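Hydroxyethylphosphonate dioxygenase (Streptomyces albus, PDB 6B9R) probably catalyses the iron-dependent oxidative cleavage of 2-hydroxyethylphosphonate to hydroxymethylphosphonate, binding the substrate directly on its metal ion. Local coordinates at residues G148-Q153 / E211-A216; R118-R123 / Y362-L367; L206-E211 / L415-G420. One frame throughout, in Å; residues are numbered along the deposited sequence.

Contact 1 of 3, residues G148-Q153 / E211-A216; sequences GHLLYQ and ELTGDA. With FE (Fe (III) ion), chain E; 2HE ((2-hydroxyethyl)phosphonic acid), chain F.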
loop_
_atom_site.group_PDB
_atom_site.type_symbol
_atom_site.label_atom_id
_atom_site.label_comp_id
_atom_site.label_asym_id
_atom_site.label_seq_id
_atom_site.Cartn_x
_atom_site.Cartn_y
_atom_site.Cartn_z
ATOM N N GLY A 148 -8.285 -13.545 -19.227
ATOM C CA GLY A 148 -8.307 -12.848 -17.962
ATOM C C GLY A 148 -7.068 -11.985 -17.827
ATOM O O GLY A 148 -6.037 -12.262 -18.447
ATOM N N HIS A 149 -7.157 -10.930 -17.027
ATOM C CA HIS A 149 -6.060 -9.990 -16.877
ATOM C C HIS A 149 -5.995 -9.534 -15.425
ATOM O O HIS A 149 -6.984 -9.608 -14.683
ATOM C CB HIS A 149 -6.216 -8.800 -17.837
ATOM C CG HIS A 149 -7.576 -8.171 -17.811
ATOM N ND1 HIS A 149 -8.095 -7.564 -16.688
ATOM C CD2 HIS A 149 -8.520 -8.049 -18.776
ATOM C CE1 HIS A 149 -9.304 -7.103 -16.959
ATOM N NE2 HIS A 149 -9.580 -7.377 -18.221
ATOM N N LEU A 150 -4.810 -9.049 -15.027
ATOM C CA LEU A 150 -4.578 -8.750 -13.616
ATOM C C LEU A 150 -5.527 -7.671 -13.106
ATOM O O LEU A 150 -6.024 -7.760 -11.978
ATOM C CB LEU A 150 -3.124 -8.327 -13.382
ATOM C CG LEU A 150 -2.841 -7.848 -11.948
ATOM C CD1 LEU A 150 -3.250 -8.889 -10.896
ATOM C CD2 LEU A 150 -1.383 -7.444 -11.769
ATOM N N LEU A 151 -5.802 -6.656 -13.915
ATOM C CA LEU A 151 -6.534 -5.504 -13.409
ATOM C C LEU A 151 -7.987 -5.861 -13.107
ATOM O O LEU A 151 -8.617 -6.638 -13.830
ATOM C CB LEU A 151 -6.473 -4.346 -14.405
ATOM C CG LEU A 151 -5.082 -3.715 -14.571
ATOM C CD1 LEU A 151 -5.166 -2.363 -15.299
ATOM C CD2 LEU A 151 -4.434 -3.549 -13.207
ATOM N N TYR A 152 -8.502 -5.308 -12.008
ATOM C CA TYR A 152 -9.935 -5.339 -11.749
ATOM C C TYR A 152 -10.677 -4.652 -12.889
ATOM O O TYR A 152 -10.141 -3.763 -13.550
ATOM C CB TYR A 152 -10.251 -4.620 -10.438
ATOM C CG TYR A 152 -9.667 -5.290 -9.217
ATOM C CD1 TYR A 152 -8.330 -5.103 -8.862
ATOM C CD2 TYR A 152 -10.458 -6.098 -8.408
ATOM C CE1 TYR A 152 -7.801 -5.727 -7.741
ATOM C CE2 TYR A 152 -9.943 -6.714 -7.284
ATOM C CZ TYR A 152 -8.621 -6.522 -6.951
ATOM O OH TYR A 152 -8.125 -7.139 -5.835
ATOM N N GLN A 153 -11.925 -5.049 -13.129
ATOM C CA GLN A 153 -12.678 -4.344 -14.158
ATOM C C GLN A 153 -14.038 -3.897 -13.655
ATOM O O GLN A 153 -14.772 -4.673 -13.040
ATOM C CB GLN A 153 -12.860 -5.189 -15.414
ATOM C CG GLN A 153 -13.347 -4.368 -16.592
ATOM C CD GLN A 153 -13.207 -5.120 -17.902
ATOM O OE1 GLN A 153 -12.157 -5.670 -18.194
ATOM N NE2 GLN A 153 -14.273 -5.154 -18.688
ATOM N N GLU A 211 -4.090 -1.881 -4.749
ATOM C CA GLU A 211 -3.012 -2.313 -3.864
ATOM C C GLU A 211 -2.274 -3.529 -4.397
ATOM O O GLU A 211 -1.072 -3.655 -4.146
ATOM C CB GLU A 211 -3.572 -2.592 -2.476
ATOM C CG GLU A 211 -3.997 -1.324 -1.703
ATOM C CD GLU A 211 -4.074 -1.502 -0.171
ATOM O OE1 GLU A 211 -3.070 -1.915 0.470
ATOM O OE2 GLU A 211 -5.142 -1.178 0.400
ATOM N N LEU A 212 -2.959 -4.423 -5.131
ATOM C CA LEU A 212 -2.281 -5.572 -5.736
ATOM C C LEU A 212 -1.133 -5.150 -6.643
ATOM O O LEU A 212 -0.122 -5.857 -6.746
ATOM C CB LEU A 212 -3.272 -6.413 -6.548
ATOM C CG LEU A 212 -3.959 -7.606 -5.900
ATOM C CD1 LEU A 212 -4.864 -8.293 -6.933
ATOM C CD2 LEU A 212 -2.947 -8.581 -5.340
ATOM N N THR A 213 -1.290 -4.044 -7.357
ATOM C CA THR A 213 -0.253 -3.601 -8.277
ATOM C C THR A 213 0.718 -2.653 -7.565
ATOM O O THR A 213 0.457 -2.156 -6.472
ATOM C CB THR A 213 -0.884 -2.929 -9.498
ATOM O OG1 THR A 213 -1.806 -1.920 -9.066
ATOM C CG2 THR A 213 -1.640 -3.962 -10.328
ATOM N N GLY A 214 1.856 -2.406 -8.191
ATOM C CA GLY A 214 2.839 -1.583 -7.515
ATOM C C GLY A 214 3.644 -2.351 -6.483
ATOM O O GLY A 214 4.010 -3.504 -6.732
ATOM N N ASP A 215 3.919 -1.723 -5.326
ATOM C CA ASP A 215 4.922 -2.248 -4.398
ATOM C C ASP A 215 4.630 -3.692 -4.005
ATOM O O ASP A 215 5.553 -4.508 -3.876
ATOM C CB ASP A 215 4.993 -1.386 -3.133
ATOM C CG ASP A 215 5.566 0.011 -3.381
ATOM O OD1 ASP A 215 6.253 0.242 -4.397
ATOM O OD2 ASP A 215 5.311 0.891 -2.541
ATOM N N ALA A 216 3.354 -4.019 -3.783
ATOM C CA ALA A 216 3.009 -5.365 -3.325
ATOM C C ALA A 216 3.413 -6.415 -4.350
ATOM O O ALA A 216 3.956 -7.467 -3.989
ATOM C CB ALA A 216 1.513 -5.455 -3.019
HETATM FE FE FE E . -11.319 -6.991 -19.642
HETATM O O3 2HE F . -10.332 -7.469 -21.847
HETATM P P 2HE F . -10.648 -7.593 -23.294
HETATM O O1 2HE F . -10.565 -9.133 -23.754
HETATM O O2 2HE F . -9.645 -6.703 -24.196
HETATM C CA 2HE F . -12.342 -6.988 -23.470
HETATM C CB 2HE F . -12.489 -5.786 -22.541
HETATM O O4 2HE F . -12.650 -6.193 -21.172
HETATM O O HOH W 1 -10.583 -4.631 -20.287
#
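L151 and T213 bring the two backbones closest, with their CA atoms 8.3 Å apart, where the turn leading into strand 152-158 faces the link between strand 202-208 and helix 215-223. The setting is a cupin iron site: H149 and Q153, near the two ends of 148-153, both turn to the iron, and the turn between them packs on 211-216. There T213 offers its methyl CG2 to two leucines. It lies 3.8 Å from CD2 of L150, the two side chains lying alongside and pointing opposite ways, while the L151 side chain lies nearly perpendicular to that of T213 and touches CG2 with its CD2. Threonine suits this place because its other branch, OG1, turns back to the carbonyl of G210. L212 runs across Y152 instead, its CD1 methyl 3.6 Å from the tyrosine OH and also against CE1. G214, at the N-cap position before helix 215-223, has backbone angles that a side chain would tolerate poorly. This apolar patch is closed over by M434 and A430, both of the second subunit, on L212 and Y152 respectively.

On the metal side, H149 NE2 and the Q153 amide oxygen OE1 coordinate the iron, and H190 completes the protein ligands, a two-histidine, one-glutamine variation on the facial triad of two histidines and a carboxylate. A weak hydrogen bond from ND1 of H149 to O of L151 may help to hold the ring's rotation, tying the metal ligand to the turn that T213 packs against. The substrate chelates the iron through phosphonate oxygen O3 and hydroxyl O4. The extended chain of Q153 uses both ends of its amide: OE1 sits 2.1 Å from the iron, while NE2 donates to substrate O4 at 3.1 Å, with an N-H...O angle of 138°.

Contact 2 of 3, residues R118-R123 / Y362-L367; sequences RQASYR and YQHQYL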
loop_
_atom_site.group_PDB
_atom_site.type_symbol
_atom_site.label_atom_id
_atom_site.label_comp_id
_atom_site.label_asym_id
_atom_site.label_seq_id
_atom_site.Cartn_x
_atom_site.Cartn_y
_atom_site.Cartn_z
ATOM N N ARG A 118 -0.369 9.073 -15.274
ATOM C CA ARG A 118 0.720 8.371 -14.605
ATOM C C ARG A 118 0.608 8.430 -13.088
ATOM O O ARG A 118 1.367 7.743 -12.395
ATOM C CB ARG A 118 2.047 8.955 -15.067
ATOM C CG ARG A 118 2.311 8.700 -16.553
ATOM C CD ARG A 118 3.487 9.538 -17.059
ATOM N NE ARG A 118 3.682 9.399 -18.504
ATOM C CZ ARG A 118 2.979 10.052 -19.428
ATOM N NH1 ARG A 118 2.017 10.883 -19.064
ATOM N NH2 ARG A 118 3.248 9.885 -20.720
ATOM N N GLN A 119 -0.304 9.237 -12.566
ATOM C CA GLN A 119 -0.536 9.361 -11.138
ATOM C C GLN A 119 -1.576 8.372 -10.624
ATOM O O GLN A 119 -1.844 8.351 -9.418
ATOM C CB GLN A 119 -0.966 10.803 -10.821
ATOM C CG GLN A 119 0.157 11.827 -11.101
ATOM C CD GLN A 119 -0.336 13.258 -11.262
ATOM O OE1 GLN A 119 -0.581 13.705 -12.379
ATOM N NE2 GLN A 119 -0.461 13.989 -10.146
ATOM N N ALA A 120 -2.169 7.560 -11.499
ATOM C CA ALA A 120 -3.305 6.727 -11.123
ATOM C C ALA A 120 -3.282 5.420 -11.909
ATOM O O ALA A 120 -2.697 5.333 -12.989
ATOM C CB ALA A 120 -4.625 7.456 -11.375
ATOM N N SER A 121 -3.983 4.414 -11.391
ATOM C CA SER A 121 -3.948 3.078 -11.987
ATOM C C SER A 121 -5.036 2.824 -13.028
ATOM O O SER A 121 -5.127 1.693 -13.530
ATOM C CB SER A 121 -4.060 2.005 -10.901
ATOM O OG SER A 121 -5.349 2.027 -10.343
ATOM N N TYR A 122 -5.878 3.806 -13.351
ATOM C CA TYR A 122 -6.922 3.564 -14.345
ATOM C C TYR A 122 -6.306 3.107 -15.653
ATOM O O TYR A 122 -5.289 3.655 -16.099
ATOM C CB TYR A 122 -7.726 4.820 -14.655
ATOM C CG TYR A 122 -8.561 5.390 -13.556
ATOM C CD1 TYR A 122 -9.760 4.789 -13.175
ATOM C CD2 TYR A 122 -8.191 6.581 -12.945
ATOM C CE1 TYR A 122 -10.535 5.340 -12.169
ATOM C CE2 TYR A 122 -8.963 7.141 -11.960
ATOM C CZ TYR A 122 -10.133 6.521 -11.572
ATOM O OH TYR A 122 -10.893 7.100 -10.580
ATOM N N ARG A 123 -6.943 2.120 -16.279
ATOM C CA ARG A 123 -6.729 1.791 -17.690
ATOM C C ARG A 123 -8.105 1.726 -18.342
ATOM O O ARG A 123 -8.654 0.636 -18.566
ATOM C CB ARG A 123 -5.953 0.485 -17.854
ATOM C CG ARG A 123 -4.489 0.581 -17.366
ATOM C CD ARG A 123 -3.650 1.427 -18.306
ATOM N NE ARG A 123 -2.235 1.483 -17.894
ATOM C CZ ARG A 123 -1.755 2.353 -17.012
ATOM N NH1 ARG A 123 -2.558 3.233 -16.448
ATOM N NH2 ARG A 123 -0.464 2.347 -16.704
ATOM N N TYR A 362 -10.946 11.442 -1.033
ATOM C CA TYR A 362 -9.615 10.851 -1.123
ATOM C C TYR A 362 -9.417 10.005 -2.376
ATOM O O TYR A 362 -8.292 9.561 -2.630
ATOM C CB TYR A 362 -9.351 9.985 0.111
ATOM C CG TYR A 362 -10.305 8.807 0.252
ATOM C CD1 TYR A 362 -11.539 8.948 0.888
ATOM C CD2 TYR A 362 -9.968 7.558 -0.247
ATOM C CE1 TYR A 362 -12.403 7.861 1.019
ATOM C CE2 TYR A 362 -10.812 6.485 -0.131
ATOM C CZ TYR A 362 -12.027 6.639 0.504
ATOM O OH TYR A 362 -12.845 5.549 0.622
ATOM N N GLN A 363 -10.475 9.750 -3.146
ATOM C CA GLN A 363 -10.382 8.883 -4.310
ATOM C C GLN A 363 -9.889 9.651 -5.527
ATOM O O GLN A 363 -10.148 10.847 -5.666
ATOM C CB GLN A 363 -11.756 8.283 -4.638
ATOM C CG GLN A 363 -12.338 7.418 -3.543
ATOM C CD GLN A 363 -13.841 7.391 -3.624
ATOM O OE1 GLN A 363 -14.498 8.433 -3.528
ATOM N NE2 GLN A 363 -14.395 6.210 -3.834
ATOM N N HIS A 364 -9.174 8.947 -6.411
ATOM C CA HIS A 364 -9.054 9.389 -7.800
ATOM C C HIS A 364 -10.436 9.378 -8.441
ATOM O O HIS A 364 -11.285 8.568 -8.082
ATOM C CB HIS A 364 -8.149 8.447 -8.598
ATOM C CG HIS A 364 -6.738 8.373 -8.098
ATOM N ND1 HIS A 364 -5.754 9.237 -8.522
ATOM C CD2 HIS A 364 -6.144 7.525 -7.226
ATOM C CE1 HIS A 364 -4.614 8.929 -7.932
ATOM N NE2 HIS A 364 -4.824 7.896 -7.137
ATOM N N GLN A 365 -10.655 10.231 -9.441
ATOM C CA GLN A 365 -11.923 10.181 -10.168
ATOM C C GLN A 365 -11.697 10.169 -11.673
ATOM O O GLN A 365 -10.795 10.838 -12.184
ATOM C CB GLN A 365 -12.839 11.356 -9.797
ATOM C CG GLN A 365 -13.101 11.415 -8.304
ATOM C CD GLN A 365 -14.102 12.473 -7.937
ATOM O OE1 GLN A 365 -15.285 12.371 -8.285
ATOM N NE2 GLN A 365 -13.640 13.501 -7.227
ATOM N N TYR A 366 -12.558 9.428 -12.369
ATOM C CA TYR A 366 -12.599 9.364 -13.821
ATOM C C TYR A 366 -14.013 9.728 -14.261
ATOM O O TYR A 366 -14.986 9.225 -13.695
ATOM C CB TYR A 366 -12.203 7.954 -14.305
ATOM C CG TYR A 366 -12.565 7.651 -15.742
ATOM C CD1 TYR A 366 -13.827 7.155 -16.072
ATOM C CD2 TYR A 366 -11.645 7.844 -16.768
ATOM C CE1 TYR A 366 -14.166 6.885 -17.377
ATOM C CE2 TYR A 366 -11.973 7.579 -18.081
ATOM C CZ TYR A 366 -13.247 7.093 -18.381
ATOM O OH TYR A 366 -13.602 6.807 -19.684
ATOM N N LEU A 367 -14.128 10.589 -15.266
ATOM C CA LEU A 367 -15.419 11.024 -15.770
ATOM C C LEU A 367 -15.491 10.739 -17.260
ATOM O O LEU A 367 -14.488 10.838 -17.967
ATOM C CB LEU A 367 -15.637 12.525 -15.530
ATOM C CG LEU A 367 -15.415 13.083 -14.123
ATOM C CD1 LEU A 367 -15.653 14.593 -14.132
ATOM C CD2 LEU A 367 -16.334 12.400 -13.117
#
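The hydroxyl OH of Y122 is surrounded by backbone: it lies 2.9 Å from the carbonyl O of H364, close to CA of Q365, and it makes a weak hydrogen bond to the carbonyl O of L417 on the adjacent strand 412-419. The long, flat tyrosine can thus cross from the loop before strand 123-129 to strand 364-369 and set a polar tip among peptide groups while its ring stays in apolar surroundings. CB of Y366 rests over one face of that ring in a CH-pi contact, 3.9 Å from the Y122 centroid and 19° off the normal. CB of H364 approaches the same ring obliquely, 3.7 Å from CE2 of Y122. Because CG of Y366 stands anti to its own nitrogen (chi1 164°), the second aromatic ring is carried away from the first, and the planes meet at an oblique 43°; its OH goes to T114.

A smaller copy of this packing involves A120, whose CB methyl sits over the face of the H364 imidazole, 3.8 Å from the centroid. Alanine is short enough for loop and strand to come this close. Beside it, the carbonyl O of Q119 lies 3.2 Å from CE1 of H364. This oxygen is buried without a hydrogen-bonding partner, so the polarised C-H may partly compensate it. The imidazole is fixed at both nitrogens, ND1 by Y397 and NE2 by E219 of the second subunit, which draws the contact into the dimer interface.

Y122 and A120 thus reach from a loop of the iron-binding cupin onto H364 and Y366 of a strand in the second, an arrangement consistent with a bicupin whose two large antiparallel sheets pack face to face.

Contact 3 of 3, residues L206-E211 / L415-G420; sequences LTYGGE and LMLRIG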
loop_
_atom_site.group_PDB
_atom_site.type_symbol
_atom_site.label_atom_id
_atom_site.label_comp_id
_atom_site.label_asym_id
_atom_site.label_seq_id
_atom_site.Cartn_x
_atom_site.Cartn_y
_atom_site.Cartn_z
ATOM N N LEU A 206 -13.567 0.108 -17.610
ATOM C CA LEU A 206 -12.722 0.919 -16.750
ATOM C C LEU A 206 -11.941 -0.016 -15.828
ATOM O O LEU A 206 -12.330 -0.291 -14.688
ATOM C CB LEU A 206 -13.580 1.928 -15.966
ATOM C CG LEU A 206 -14.635 2.717 -16.768
ATOM C CD1 LEU A 206 -15.310 3.794 -15.908
ATOM C CD2 LEU A 206 -14.042 3.333 -18.033
ATOM N N THR A 207 -10.821 -0.523 -16.339
ATOM C CA THR A 207 -9.981 -1.369 -15.506
ATOM C C THR A 207 -9.069 -0.514 -14.627
ATOM O O THR A 207 -8.752 0.635 -14.947
ATOM C CB THR A 207 -9.141 -2.344 -16.347
ATOM O OG1 THR A 207 -8.148 -1.623 -17.085
ATOM C CG2 THR A 207 -10.015 -3.132 -17.325
ATOM N N TYR A 208 -8.656 -1.088 -13.500
ATOM C CA TYR A 208 -7.857 -0.376 -12.512
ATOM C C TYR A 208 -7.211 -1.404 -11.591
ATOM O O TYR A 208 -7.558 -2.591 -11.603
ATOM C CB TYR A 208 -8.698 0.653 -11.739
ATOM C CG TYR A 208 -9.676 0.052 -10.739
ATOM C CD1 TYR A 208 -10.921 -0.423 -11.154
ATOM C CD2 TYR A 208 -9.361 -0.019 -9.383
ATOM C CE1 TYR A 208 -11.821 -0.973 -10.250
ATOM C CE2 TYR A 208 -10.260 -0.574 -8.458
ATOM C CZ TYR A 208 -11.497 -1.047 -8.907
ATOM O OH TYR A 208 -12.412 -1.593 -8.016
ATOM N N GLY A 209 -6.228 -0.935 -10.817
ATOM C CA GLY A 209 -5.360 -1.857 -10.104
ATOM C C GLY A 209 -5.434 -1.810 -8.583
ATOM O O GLY A 209 -5.730 -2.823 -7.939
ATOM N N GLY A 210 -5.112 -0.686 -7.981
ATOM C CA GLY A 210 -5.106 -0.677 -6.548
ATOM C C GLY A 210 -3.857 -1.248 -5.896
ATOM O O GLY A 210 -2.724 -1.113 -6.377
ATOM N N GLU A 211 -4.090 -1.881 -4.749
ATOM C CA GLU A 211 -3.012 -2.313 -3.864
ATOM C C GLU A 211 -2.274 -3.529 -4.397
ATOM O O GLU A 211 -1.072 -3.655 -4.146
ATOM C CB GLU A 211 -3.572 -2.592 -2.476
ATOM C CG GLU A 211 -3.997 -1.324 -1.703
ATOM C CD GLU A 211 -4.074 -1.502 -0.171
ATOM O OE1 GLU A 211 -3.070 -1.915 0.470
ATOM O OE2 GLU A 211 -5.142 -1.178 0.400
ATOM N N LEU A 415 -20.603 9.319 -16.708
ATOM C CA LEU A 415 -20.189 8.145 -15.956
ATOM C C LEU A 415 -19.038 8.553 -15.048
ATOM O O LEU A 415 -18.116 9.242 -15.495
ATOM C CB LEU A 415 -19.758 7.031 -16.914
ATOM C CG LEU A 415 -19.243 5.708 -16.339
ATOM C CD1 LEU A 415 -20.295 5.042 -15.476
ATOM C CD2 LEU A 415 -18.819 4.803 -17.498
ATOM N N MET A 416 -19.093 8.140 -13.778
ATOM C CA MET A 416 -18.063 8.481 -12.798
ATOM C C MET A 416 -17.556 7.210 -12.131
ATOM O O MET A 416 -18.346 6.423 -11.590
ATOM C CB MET A 416 -18.601 9.465 -11.741
ATOM C CG MET A 416 -17.697 9.688 -10.518
ATOM S SD MET A 416 -18.498 10.725 -9.252
ATOM C CE MET A 416 -18.245 12.366 -9.903
ATOM N N LEU A 417 -16.244 7.001 -12.178
ATOM C CA LEU A 417 -15.609 5.907 -11.458
ATOM C C LEU A 417 -14.555 6.508 -10.542
ATOM O O LEU A 417 -13.649 7.188 -11.020
ATOM C CB LEU A 417 -14.950 4.898 -12.405
ATOM C CG LEU A 417 -14.262 3.767 -11.621
ATOM C CD1 LEU A 417 -15.273 2.917 -10.828
ATOM C CD2 LEU A 417 -13.433 2.878 -12.522
ATOM N N ARG A 418 -14.685 6.254 -9.244
ATOM C CA ARG A 418 -13.781 6.745 -8.218
ATOM C C ARG A 418 -13.099 5.541 -7.592
ATOM O O ARG A 418 -13.766 4.553 -7.271
ATOM C CB ARG A 418 -14.543 7.535 -7.151
ATOM C CG ARG A 418 -15.688 8.361 -7.707
ATOM C CD ARG A 418 -16.518 8.942 -6.578
ATOM N NE ARG A 418 -16.439 10.395 -6.553
ATOM C CZ ARG A 418 -16.704 11.130 -5.478
ATOM N NH1 ARG A 418 -17.036 10.543 -4.330
ATOM N NH2 ARG A 418 -16.627 12.453 -5.550
ATOM N N ILE A 419 -11.776 5.606 -7.436
ATOM C CA ILE A 419 -11.014 4.477 -6.910
ATOM C C ILE A 419 -10.024 4.987 -5.874
ATOM O O ILE A 419 -9.571 6.136 -5.928
ATOM C CB ILE A 419 -10.269 3.698 -8.020
ATOM C CG1 ILE A 419 -9.232 4.591 -8.707
ATOM C CG2 ILE A 419 -11.255 3.160 -9.067
ATOM C CD1 ILE A 419 -8.302 3.838 -9.654
ATOM N N GLY A 420 -9.686 4.121 -4.925
ATOM C CA GLY A 420 -8.638 4.456 -3.978
ATOM C C GLY A 420 -7.282 4.452 -4.657
ATOM O O GLY A 420 -7.012 3.646 -5.551
#
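Two large antiparallel sheets, built mainly from the N-terminal and the C-terminal cupin of what is probably a bicupin, meet face to face here, strand 206-208 lying over strand 415-419. The segments run almost parallel, 6° apart in direction, and their axes come within 9.7 Å, a spacing filled by side chains. L206 and L417 lie alongside each other, pointing opposite ways: CB of L206 lies 3.6 Å from CD2 of L417, and CD1 of L206 reaches CB of L417 at 3.7 Å. The end of L206 also meets L415, methyl to methyl, CD1 to CD2 at 4.0 Å. Leucine suits this layer, being wholly apolar and long enough to reach the facing strand across the gap.

Y208 meets I419 differently. With its ring swung in over its own backbone (chi1 73°), the tyrosine turns a ring face to the opposing strand, and CG2 of I419 sits over the centre of that face, 3.8 Å from the centroid and 14° off the normal. The second arm of the isoleucine continues alongside, its CD1 3.8 Å from CB of Y208, so both branches of a beta-branched residue are used. The tyrosine hydroxyl is not left in this apolar layer; it is hydrogen-bonded to H339, T342 and W183. Were Y208 replaced by an alanine, the CG2 methyl of I419 would probably lose the ring face it packs on, and H339, T342 and W183 their common hydroxyl partner.

T207, between the two inward residues, points the other way, touching the iron ligands H149 and Q153 and giving OG1 to the carbonyl of R123. One face of strand 202-208 thus serves the metal site and the other the intersheet core, as expected of a cupin strand in a sheet-on-sheet bicupin.

Along the chain the segments come in the order 118-123, 148-153, 206-211, 211-216, 362-367 and 415-420, so contacts 1 and 2 each interleave with contact 3. Contacts 2 and 3 are close neighbours, their centres 6 Å apart: contact 3 packs strand on strand, while contact 2 packs the loop before strand 123-129 on strand 364-369, the neighbour of 412-419. Contact 1 lies 11 Å from contact 3 and 14 Å from contact 2; it shares E211 with contact 3, and its strand 152-158 pairs with strand 202-208. Strand 202-208 therefore connects the iron site of one cupin with the core packed against the other, while all three contacts also touch the second subunit.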